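Local coordinates for protein SCO1 homolog 1, mitochondrial (Arabidopsis thaliana, PDB 6N5U) that is thought to act as a copper metallochaperone of the mitochondrial inner membrane that inserts copper into cytochrome c oxidase, at residues Leu35-Thr40 and Val71-Asp76; Phe39-Asp44 and Pro77-Val82. All blocks are in the same frame, centred on the assembly; numbering follows the deposited sequence.

Interaction 1: residues Leu35-Thr40 and Val71-Asp76; sequences LYFGFT and VFISVD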
loop_
_atom_site.group_PDB
_atom_site.type_symbol
_atom_site.label_atom_id
_atom_site.label_comp_id
_atom_site.label_asym_id
_atom_site.label_seq_id
_atom_site.Cartn_x
_atom_site.Cartn_y
_atom_site.Cartn_z
ATOM N N LEU A 35 1.716 1.857 3.654
ATOM C CA LEU A 35 0.613 1.093 3.038
ATOM C C LEU A 35 -0.089 1.925 1.968
ATOM O O LEU A 35 -0.459 3.061 2.242
ATOM C CB LEU A 35 -0.435 0.627 4.070
ATOM C CG LEU A 35 0.004 0.004 5.389
ATOM C CD1 LEU A 35 -1.126 0.084 6.391
ATOM C CD2 LEU A 35 0.349 -1.454 5.236
ATOM N N TYR A 36 -0.247 1.374 0.758
ATOM C CA TYR A 36 -0.908 2.034 -0.367
ATOM C C TYR A 36 -2.036 1.124 -0.807
ATOM O O TYR A 36 -1.819 -0.068 -1.057
ATOM C CB TYR A 36 0.065 2.359 -1.552
ATOM C CG TYR A 36 -0.637 2.918 -2.778
ATOM C CD1 TYR A 36 -1.060 4.244 -2.819
ATOM C CD2 TYR A 36 -0.959 2.098 -3.859
ATOM C CE1 TYR A 36 -1.806 4.738 -3.894
ATOM C CE2 TYR A 36 -1.703 2.579 -4.941
ATOM C CZ TYR A 36 -2.113 3.905 -4.961
ATOM O OH TYR A 36 -2.836 4.401 -6.023
ATOM N N PHE A 37 -3.242 1.672 -0.882
ATOM C CA PHE A 37 -4.406 0.887 -1.306
ATOM C C PHE A 37 -4.615 1.172 -2.791
ATOM O O PHE A 37 -4.633 2.346 -3.198
ATOM C CB PHE A 37 -5.644 1.257 -0.461
ATOM C CG PHE A 37 -5.624 0.760 0.978
ATOM C CD1 PHE A 37 -4.822 1.375 1.937
ATOM C CD2 PHE A 37 -6.434 -0.304 1.377
ATOM C CE1 PHE A 37 -4.783 0.907 3.248
ATOM C CE2 PHE A 37 -6.402 -0.768 2.698
ATOM C CZ PHE A 37 -5.565 -0.163 3.620
ATOM N N GLY A 38 -4.686 0.109 -3.579
ATOM C CA GLY A 38 -4.846 0.219 -5.022
ATOM C C GLY A 38 -5.473 -0.996 -5.662
ATOM O O GLY A 38 -6.039 -1.829 -4.959
ATOM N N PHE A 39 -5.394 -1.084 -7.008
ATOM C CA PHE A 39 -5.899 -2.186 -7.849
ATOM C C PHE A 39 -5.020 -2.354 -9.111
ATOM O O PHE A 39 -4.694 -1.359 -9.753
ATOM C CB PHE A 39 -7.405 -2.062 -8.149
ATOM C CG PHE A 39 -7.893 -1.092 -9.203
ATOM C CD1 PHE A 39 -8.059 0.255 -8.906
ATOM C CD2 PHE A 39 -8.334 -1.552 -10.442
ATOM C CE1 PHE A 39 -8.544 1.143 -9.873
ATOM C CE2 PHE A 39 -8.836 -0.666 -11.403
ATOM C CZ PHE A 39 -8.927 0.676 -11.116
ATOM N N THR A 40 -4.584 -3.596 -9.422
ATOM C CA THR A 40 -3.642 -3.885 -10.513
ATOM C C THR A 40 -4.122 -3.414 -11.892
ATOM O O THR A 40 -3.287 -3.103 -12.721
ATOM C CB THR A 40 -3.205 -5.377 -10.547
ATOM O OG1 THR A 40 -4.231 -6.187 -11.106
ATOM C CG2 THR A 40 -2.773 -5.910 -9.183
ATOM N N VAL A 71 3.913 -1.412 1.038
ATOM C CA VAL A 71 2.854 -2.409 1.039
ATOM C C VAL A 71 1.680 -2.007 0.119
ATOM O O VAL A 71 0.999 -1.007 0.373
ATOM C CB VAL A 71 2.388 -2.766 2.479
ATOM C CG1 VAL A 71 1.161 -3.696 2.469
ATOM C CG2 VAL A 71 3.527 -3.369 3.302
ATOM N N PHE A 72 1.418 -2.819 -0.912
ATOM C CA PHE A 72 0.270 -2.632 -1.796
ATOM C C PHE A 72 -0.911 -3.493 -1.282
ATOM O O PHE A 72 -0.758 -4.710 -1.192
ATOM C CB PHE A 72 0.641 -3.057 -3.217
ATOM C CG PHE A 72 -0.497 -3.200 -4.194
ATOM C CD1 PHE A 72 -0.995 -2.095 -4.870
ATOM C CD2 PHE A 72 -1.022 -4.450 -4.497
ATOM C CE1 PHE A 72 -2.030 -2.237 -5.804
ATOM C CE2 PHE A 72 -2.064 -4.587 -5.424
ATOM C CZ PHE A 72 -2.567 -3.482 -6.063
ATOM N N ILE A 73 -2.066 -2.871 -0.930
ATOM C CA ILE A 73 -3.269 -3.612 -0.501
ATOM C C ILE A 73 -4.322 -3.429 -1.583
ATOM O O ILE A 73 -4.625 -2.300 -1.956
ATOM C CB ILE A 73 -3.757 -3.189 0.887
ATOM C CG1 ILE A 73 -2.627 -3.306 1.931
ATOM C CG2 ILE A 73 -5.029 -3.993 1.287
ATOM C CD1 ILE A 73 -3.008 -2.838 3.390
ATOM N N SER A 74 -4.818 -4.519 -2.133
ATOM C CA SER A 74 -5.785 -4.496 -3.228
ATOM C C SER A 74 -7.204 -4.191 -2.820
ATOM O O SER A 74 -7.727 -4.815 -1.889
ATOM C CB SER A 74 -5.757 -5.813 -3.990
ATOM O OG SER A 74 -6.722 -5.767 -5.029
ATOM N N VAL A 75 -7.850 -3.252 -3.543
ATOM C CA VAL A 75 -9.267 -2.887 -3.373
ATOM C C VAL A 75 -10.092 -3.530 -4.516
ATOM O O VAL A 75 -11.255 -3.169 -4.725
ATOM C CB VAL A 75 -9.535 -1.364 -3.218
ATOM C CG1 VAL A 75 -8.903 -0.812 -1.939
ATOM C CG2 VAL A 75 -9.104 -0.569 -4.463
ATOM N N ASP A 76 -9.477 -4.517 -5.241
ATOM C CA ASP A 76 -10.133 -5.269 -6.314
ATOM C C ASP A 76 -9.866 -6.766 -6.165
ATOM O O ASP A 76 -9.270 -7.349 -7.072
ATOM C CB ASP A 76 -9.742 -4.719 -7.700
ATOM C CG ASP A 76 -10.506 -5.262 -8.895
ATOM O OD1 ASP A 76 -11.545 -5.904 -8.690
ATOM O OD2 ASP A 76 -10.052 -5.045 -10.036
#

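Interaction 2: residues Phe39-Asp44 and Pro77-Val82; sequences FTHCPD and PERDTV. With CU1 (copper (I) ion), chain D.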
loop_
_atom_site.group_PDB
_atom_site.type_symbol
_atom_site.label_atom_id
_atom_site.label_comp_id
_atom_site.label_asym_id
_atom_site.label_seq_id
_atom_site.Cartn_x
_atom_site.Cartn_y
_atom_site.Cartn_z
ATOM N N PHE A 39 -5.394 -1.084 -7.008
ATOM C CA PHE A 39 -5.899 -2.186 -7.849
ATOM C C PHE A 39 -5.020 -2.354 -9.111
ATOM O O PHE A 39 -4.694 -1.359 -9.753
ATOM C CB PHE A 39 -7.405 -2.062 -8.149
ATOM C CG PHE A 39 -7.893 -1.092 -9.203
ATOM C CD1 PHE A 39 -8.059 0.255 -8.906
ATOM C CD2 PHE A 39 -8.334 -1.552 -10.442
ATOM C CE1 PHE A 39 -8.544 1.143 -9.873
ATOM C CE2 PHE A 39 -8.836 -0.666 -11.403
ATOM C CZ PHE A 39 -8.927 0.676 -11.116
ATOM N N THR A 40 -4.584 -3.596 -9.422
ATOM C CA THR A 40 -3.642 -3.885 -10.513
ATOM C C THR A 40 -4.122 -3.414 -11.892
ATOM O O THR A 40 -3.287 -3.103 -12.721
ATOM C CB THR A 40 -3.205 -5.377 -10.547
ATOM O OG1 THR A 40 -4.231 -6.187 -11.106
ATOM C CG2 THR A 40 -2.773 -5.910 -9.183
ATOM N N HIS A 41 -5.420 -3.308 -12.125
ATOM C CA HIS A 41 -5.933 -2.889 -13.433
ATOM C C HIS A 41 -6.105 -1.369 -13.576
ATOM O O HIS A 41 -6.715 -0.915 -14.551
ATOM C CB HIS A 41 -7.239 -3.647 -13.775
ATOM C CG HIS A 41 -7.022 -5.105 -14.052
ATOM N ND1 HIS A 41 -6.835 -6.002 -13.015
ATOM C CD2 HIS A 41 -6.915 -5.771 -15.223
ATOM C CE1 HIS A 41 -6.631 -7.181 -13.582
ATOM N NE2 HIS A 41 -6.678 -7.097 -14.901
ATOM N N CYS A 42 -5.540 -0.585 -12.634
ATOM C CA CYS A 42 -5.600 0.871 -12.628
ATOM C C CYS A 42 -4.747 1.437 -13.742
ATOM O O CYS A 42 -3.545 1.137 -13.815
ATOM C CB CYS A 42 -5.203 1.434 -11.270
ATOM S SG CYS A 42 -5.611 3.192 -11.032
ATOM N N PRO A 43 -5.368 2.257 -14.620
ATOM C CA PRO A 43 -4.647 2.777 -15.795
ATOM C C PRO A 43 -3.481 3.741 -15.541
ATOM O O PRO A 43 -2.460 3.610 -16.228
ATOM C CB PRO A 43 -5.749 3.460 -16.614
ATOM C CG PRO A 43 -7.032 2.868 -16.124
ATOM C CD PRO A 43 -6.797 2.629 -14.668
ATOM N N ASP A 44 -3.628 4.725 -14.614
ATOM C CA ASP A 44 -2.563 5.709 -14.395
ATOM C C ASP A 44 -2.218 5.989 -12.938
ATOM O O ASP A 44 -1.046 6.002 -12.585
ATOM C CB ASP A 44 -2.886 7.039 -15.107
ATOM C CG ASP A 44 -3.387 6.919 -16.533
ATOM O OD1 ASP A 44 -2.655 6.353 -17.376
ATOM O OD2 ASP A 44 -4.511 7.399 -16.807
ATOM N N PRO A 77 -10.359 -7.431 -5.076
ATOM C CA PRO A 77 -10.088 -8.867 -4.906
ATOM C C PRO A 77 -10.679 -9.813 -5.973
ATOM O O PRO A 77 -10.229 -10.968 -6.061
ATOM C CB PRO A 77 -10.648 -9.164 -3.511
ATOM C CG PRO A 77 -11.666 -8.136 -3.284
ATOM C CD PRO A 77 -11.120 -6.913 -3.920
ATOM N N GLU A 78 -11.677 -9.349 -6.769
ATOM C CA GLU A 78 -12.315 -10.190 -7.796
ATOM C C GLU A 78 -11.369 -10.511 -8.935
ATOM O O GLU A 78 -11.464 -11.603 -9.506
ATOM C CB GLU A 78 -13.602 -9.551 -8.351
ATOM C CG GLU A 78 -14.782 -9.545 -7.386
ATOM C CD GLU A 78 -15.809 -8.450 -7.633
ATOM O OE1 GLU A 78 -15.448 -7.249 -7.576
ATOM O OE2 GLU A 78 -16.986 -8.795 -7.877
ATOM N N ARG A 79 -10.470 -9.560 -9.277
ATOM C CA ARG A 79 -9.515 -9.694 -10.380
ATOM C C ARG A 79 -8.089 -9.887 -9.888
ATOM O O ARG A 79 -7.295 -10.607 -10.515
ATOM C CB ARG A 79 -9.581 -8.471 -11.315
ATOM C CG ARG A 79 -10.795 -8.474 -12.246
ATOM C CD ARG A 79 -10.755 -7.382 -13.307
ATOM N NE ARG A 79 -10.667 -6.051 -12.708
ATOM C CZ ARG A 79 -10.879 -4.918 -13.362
ATOM N NH1 ARG A 79 -11.215 -4.937 -14.647
ATOM N NH2 ARG A 79 -10.767 -3.757 -12.739
ATOM N N ASP A 80 -7.760 -9.215 -8.790
ATOM C CA ASP A 80 -6.444 -9.231 -8.198
ATOM C C ASP A 80 -6.251 -10.434 -7.270
ATOM O O ASP A 80 -6.391 -10.337 -6.052
ATOM C CB ASP A 80 -6.133 -7.893 -7.497
ATOM C CG ASP A 80 -6.154 -6.604 -8.332
ATOM O OD1 ASP A 80 -6.455 -6.672 -9.567
ATOM O OD2 ASP A 80 -5.871 -5.532 -7.758
ATOM N N THR A 81 -5.872 -11.564 -7.874
ATOM C CA THR A 81 -5.540 -12.816 -7.195
ATOM C C THR A 81 -4.081 -12.735 -6.680
ATOM O O THR A 81 -3.351 -11.805 -7.048
ATOM C CB THR A 81 -5.676 -13.999 -8.188
ATOM O OG1 THR A 81 -4.700 -13.863 -9.223
ATOM C CG2 THR A 81 -7.073 -14.119 -8.786
ATOM N N VAL A 82 -3.646 -13.747 -5.895
ATOM C CA VAL A 82 -2.276 -13.858 -5.388
ATOM C C VAL A 82 -1.271 -13.755 -6.541
ATOM O O VAL A 82 -0.379 -12.910 -6.467
ATOM C CB VAL A 82 -2.063 -15.104 -4.482
ATOM C CG1 VAL A 82 -0.587 -15.340 -4.164
ATOM C CG2 VAL A 82 -2.860 -14.959 -3.191
HETATM CU CU CU1 D . -5.923 3.286 -8.754
#

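Interaction 1: residues Leu35-Thr40 and Val71-Asp76
Leu35 to Gly38 and Val71 to Ser74 pair as parallel strands of a beta-alpha-beta unit whose crossover is helix 45-64, and this paired stretch is the tight part. Tyr36 N reaches Val71 O at 2.7 Å, Tyr36 O takes the N-H of Ile73, Gly38 N gives to Ile73 O, and Val75 N closes the ladder on Gly38 O.

On one face Leu35, Phe37, Val71 and Ile73 form an apolar layer. Leu35 CD2 sits 3.7 Å from Val71 CG1, while Ile73 CB lies over the Phe37 ring in a CH-pi contact. A branched residue suits this place because its arms can line a flat ring. On the other face Tyr36 CD2 meets Phe72 CD1 edge to edge at 4.3 Å. With CG anti to the backbone N (chi1 168°), the Phe72 ring runs beside Gly38; glycine suits this place, since a side chain would point to the face of the Tyr36 and Phe72 rings and would probably crowd them. Tyr36 also lies against Cys46 and His131, so this strand end borders the copper site.

Strand pairing ends beyond Gly38, and contacts become fewer and more local, though still buried. The Phe39 ring leads away, leaving Phe39 CB against Asp76 CB at 3.6 Å, and Thr40 CG2 meets Phe72 CE2 and CZ, the side chains crossing at about a right angle. Ser74 OG accepts Asp76 N in an ST turn and also bonds Asp80, while Asp76 OD1 is hydrogen-bonded to the Tyr127 hydroxyl. The chemistry changes from apolar strand core to loops whose buried side-chain oxygens on Thr40, Ser74 and Asp76 are hydrogen-bonded.

Interaction 2: residues Phe39-Asp44 and Pro77-Val82
Asp80 receives Thr40 through both carboxylate oxygens, joining two loops at the C-terminal ends of neighbouring strands in this thioredoxin fold; the first carries the Cys42-to-Cys46 CXXXC motif of the SCO family. Thr40 N reaches Asp80 OD2 at 2.9 Å on the syn side, and Thr40 OG1 gives to Asp80 OD1 at 2.7 Å from well above the carboxylate plane. A short acid suits the site because its two oxygens can serve a backbone N-H and a hydroxyl of the same residue. Replacing Asp80 by alanine removes both oxygens, which would probably leave Thr40 N without its acceptor and set the start of the copper-binding loop freer to move.

Arg79 travels across His41. Its CB stands 3.9 Å from His41 CE1, and CD passes over the face of the imidazole. A bend at chi3 (-58°) brings Arg79 NE above the same face, 3.8 Å from His41 ND1, where it also makes a salt bridge with Asp76. The guanidinium lies flat on the ring, planes 16° apart. CZ rests over His41 CB and CG, and Arg79 NH2 comes 3.7 Å from His41 CB and near Phe39 CE2, while donating to Tyr127 O. A long, flat-ended cation is well suited to stacking and bridging at once. Asp80 OD1 lies at the edge of the His41 ring.

A type I turn from Phe39 to Cys42, closed by Cys42 N on Phe39 O, carries the loop to copper. Cys46 and His131 complete the site, and Cys42 SG binds the copper(I) ion at 2.3 Å.

How the interactions relate
Interactions 1 and 2 lie about 8 Å apart, centre to centre, and share Phe39 and Thr40. Along the chain, 35-40 ends strand 32-38 and overlaps 39-44, which leads to helix 45-64; strand 68-74 then returns, and 71-76 passes directly into 77-82 before helix 82-89. Interaction 1 therefore holds the two strands in the middle of the sheet, close to the centre of the chain, and interaction 2 joins the loops that leave them at the same end. The Ser74 and Asp80 side chains bridge the two contacts. For a copper-binding protein, this continuity is consistent with a metal-binding loop fixed on the central sheet of the thioredoxin fold.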